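Local coordinates for calcium uptake protein 2, mitochondrial (PDB 6LB7) that probably senses calcium through its EF-hand domains and regulates calcium uptake into mitochondria, at residues F33-S36 against V37-Q41. Numbering follows the deposited sequence.
Sequences FLFS and VMFEQ
Phe-33 with Val-37 and Phe-35 with Phe-39 are neighbours one turn apart at the C-terminal end of the short helix 30-38, a local, largely buried contact. On one flank, Val-37 CG2 rests over a face of the Phe-33 ring in a CH-pi contact. Val-37 CG2 sits 4.0 Å from the Phe-33 ring centroid, displaced to the CE1 and CZ side. Its distance to Phe-33 CZ is 3.8 Å. With chi1 at 170°, the Phe-33 ring swings back to the methyl, though its bond to CB leads away from 37-41. On another flank the Phe-35 and Phe-39 side chains run side by side. Their rings form an offset edge-to-face pair, with the edge of Phe-39 toward the face of Phe-35 and the planes at 67°. Between the rings, the closest atoms are Phe-39 CE2 and Phe-35 CD1, 3.8 Å apart. Met-38 bends at chi3 (-64°), and its CE comes within 4.3 Å of Phe-35 CD1.

This is the last turn of an alpha helix. Val-37 N and Met-38 N bond to the carbonyls of Phe-33 and Leu-34, four residues back. Phe-39 is the first residue to leave helical angles, yet its N still donates to Phe-35 O at 2.9 Å. Phe-33 O is gripped twice, because Ser-36 OG also donates to it at 2.9 Å. That bond uses the donor of the buried hydroxyl within its own helix.

Beyond the turn, Arg-13 donates to the carbonyls of Ser-36 and Glu-40, tying the helix end to helix 11-17. Phe-33 and Val-37 pack on helix 84-94. Leu-34 and Met-38 meet helix 173-196 through Met-190.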
ATOM      1  N   PHE B  33       0.768  12.227 -26.543  1.00 15.07           N
ATOM      2  CA  PHE B  33       0.546  11.609 -25.245  1.00 17.49           C
ATOM      3  C   PHE B  33      -0.469  10.480 -25.348  1.00 12.34           C
ATOM      4  O   PHE B  33      -0.234   9.368 -24.856  1.00 15.07           O
ATOM      5  CB  PHE B  33       0.069  12.657 -24.234  1.00 13.25           C
ATOM      6  CG  PHE B  33      -0.403  12.055 -22.951  1.00 13.33           C
ATOM      7  CD1 PHE B  33       0.497  11.482 -22.073  1.00 13.57           C
ATOM      8  CD2 PHE B  33      -1.746  12.033 -22.641  1.00 16.30           C
ATOM      9  CE1 PHE B  33       0.061  10.919 -20.894  1.00 15.84           C
ATOM     10  CE2 PHE B  33      -2.185  11.456 -21.475  1.00 13.83           C
ATOM     11  CZ  PHE B  33      -1.287  10.899 -20.606  1.00 13.05           C
ATOM     12  N   LEU B  34      -1.611  10.751 -25.984  1.00 13.06           N
ATOM     13  CA  LEU B  34      -2.639   9.724 -26.131  1.00 18.44           C
ATOM     14  C   LEU B  34      -2.088   8.479 -26.821  1.00 18.99           C
ATOM     15  O   LEU B  34      -2.350   7.356 -26.380  1.00 16.72           O
ATOM     16  CB  LEU B  34      -3.828  10.280 -26.914  1.00 13.39           C
ATOM     17  CG  LEU B  34      -4.614  11.372 -26.202  1.00 15.88           C
ATOM     18  CD1 LEU B  34      -5.521  12.085 -27.193  1.00 11.73           C
ATOM     19  CD2 LEU B  34      -5.407  10.795 -25.018  1.00 11.59           C
ATOM     20  N   PHE B  35      -1.289   8.660 -27.885  1.00 16.86           N
ATOM     21  CA  PHE B  35      -0.713   7.521 -28.598  1.00 14.95           C
ATOM     22  C   PHE B  35       0.270   6.748 -27.723  1.00 20.62           C
ATOM     23  O   PHE B  35       0.287   5.512 -27.739  1.00 16.09           O
ATOM     24  CB  PHE B  35      -0.023   7.988 -29.880  1.00 16.58           C
ATOM     25  CG  PHE B  35      -0.973   8.406 -30.969  1.00 18.33           C
ATOM     26  CD1 PHE B  35      -2.343   8.293 -30.804  1.00 25.43           C
ATOM     27  CD2 PHE B  35      -0.497   8.876 -32.172  1.00 27.42           C
ATOM     28  CE1 PHE B  35      -3.217   8.663 -31.806  1.00 26.32           C
ATOM     29  CE2 PHE B  35      -1.365   9.245 -33.175  1.00 32.72           C
ATOM     30  CZ  PHE B  35      -2.729   9.139 -32.988  1.00 21.79           C
ATOM     31  N   SER B  36       1.104   7.450 -26.959  1.00 14.80           N
ATOM     32  CA  SER B  36       2.052   6.759 -26.091  1.00 12.46           C
ATOM     33  C   SER B  36       1.345   5.935 -25.017  1.00 17.60           C
ATOM     34  O   SER B  36       1.916   4.969 -24.497  1.00 21.00           O
ATOM     35  CB  SER B  36       3.004   7.774 -25.453  1.00 18.19           C
ATOM     36  OG  SER B  36       2.434   8.372 -24.300  1.00 18.47           O
ATOM     37  N   VAL B  37       0.108   6.280 -24.682  1.00 16.74           N
ATOM     38  CA  VAL B  37      -0.621   5.513 -23.682  1.00 19.96           C
ATOM     39  C   VAL B  37      -1.264   4.276 -24.309  1.00 17.39           C
ATOM     40  O   VAL B  37      -1.318   3.206 -23.697  1.00 21.95           O
ATOM     41  CB  VAL B  37      -1.655   6.434 -23.003  1.00 21.86           C
ATOM     42  CG1 VAL B  37      -2.675   5.632 -22.232  1.00 20.10           C
ATOM     43  CG2 VAL B  37      -0.943   7.443 -22.089  1.00 15.56           C
ATOM     44  N   MET B  38      -1.755   4.396 -25.532  1.00 14.98           N
ATOM     45  CA  MET B  38      -2.477   3.294 -26.147  1.00 24.35           C
ATOM     46  C   MET B  38      -1.544   2.296 -26.810  1.00 22.52           C
ATOM     47  O   MET B  38      -1.835   1.098 -26.811  1.00 21.02           O
ATOM     48  CB  MET B  38      -3.473   3.831 -27.176  1.00 19.08           C
ATOM     49  CG  MET B  38      -4.628   4.613 -26.542  1.00 27.88           C
ATOM     50  SD  MET B  38      -5.992   4.715 -27.697  1.00 30.64           S
ATOM     51  CE  MET B  38      -5.230   5.669 -29.012  1.00 25.69           C
ATOM     52  N   PHE B  39      -0.431   2.766 -27.380  1.00 25.67           N
ATOM     53  CA  PHE B  39       0.426   1.959 -28.244  1.00 27.87           C
ATOM     54  C   PHE B  39       1.823   1.813 -27.660  1.00 28.00           C
ATOM     55  O   PHE B  39       2.321   2.699 -26.968  1.00 26.37           O
ATOM     56  CB  PHE B  39       0.538   2.568 -29.648  1.00 24.00           C
ATOM     57  CG  PHE B  39      -0.794   2.889 -30.275  1.00 26.30           C
ATOM     58  CD1 PHE B  39      -1.674   1.873 -30.622  1.00 31.81           C
ATOM     59  CD2 PHE B  39      -1.163   4.193 -30.532  1.00 19.99           C
ATOM     60  CE1 PHE B  39      -2.902   2.164 -31.193  1.00 29.16           C
ATOM     61  CE2 PHE B  39      -2.394   4.487 -31.100  1.00 24.84           C
ATOM     62  CZ  PHE B  39      -3.262   3.477 -31.433  1.00 29.05           C
ATOM     63  N   GLU B  40       2.495   0.732 -28.031  1.00 33.52           N
ATOM     64  CA  GLU B  40       3.900   0.570 -27.610  1.00 36.71           C
ATOM     65  C   GLU B  40       4.734   1.315 -28.637  1.00 38.44           C
ATOM     66  O   GLU B  40       5.637   1.982 -28.221  1.00 39.88           O
ATOM     67  CB  GLU B  40       4.305  -0.888 -27.566  1.00 43.07           C
ATOM     68  CG  GLU B  40       3.395  -1.695 -26.702  1.00 49.49           C
ATOM     69  CD  GLU B  40       4.015  -3.027 -26.366  1.00 59.19           C
ATOM     70  OE1 GLU B  40       5.027  -3.011 -25.673  1.00 58.31           O
ATOM     71  OE2 GLU B  40       3.476  -4.053 -26.813  1.00 55.85           O
ATOM     72  N   GLN B  41       4.339   1.261 -29.909  1.00 48.10           N
ATOM     73  CA  GLN B  41       5.094   1.943 -30.982  1.00 57.11           C
ATOM     74  C   GLN B  41       4.177   2.708 -31.928  1.00 71.89           C
ATOM     75  O   GLN B  41       3.055   2.297 -32.138  1.00 73.40           O
ATOM     76  CB  GLN B  41       5.887   0.941 -31.814  1.00 47.35           C
ATOM     77  CG  GLN B  41       7.171   0.509 -31.145  1.00 47.35           C
ATOM     78  CD  GLN B  41       8.274   0.285 -32.144  1.00 47.35           C
ATOM     79  OE1 GLN B  41       8.084   0.425 -33.347  1.00 47.35           O
ATOM     80  NE2 GLN B  41       9.430  -0.105 -31.635  1.00 47.35           N
TER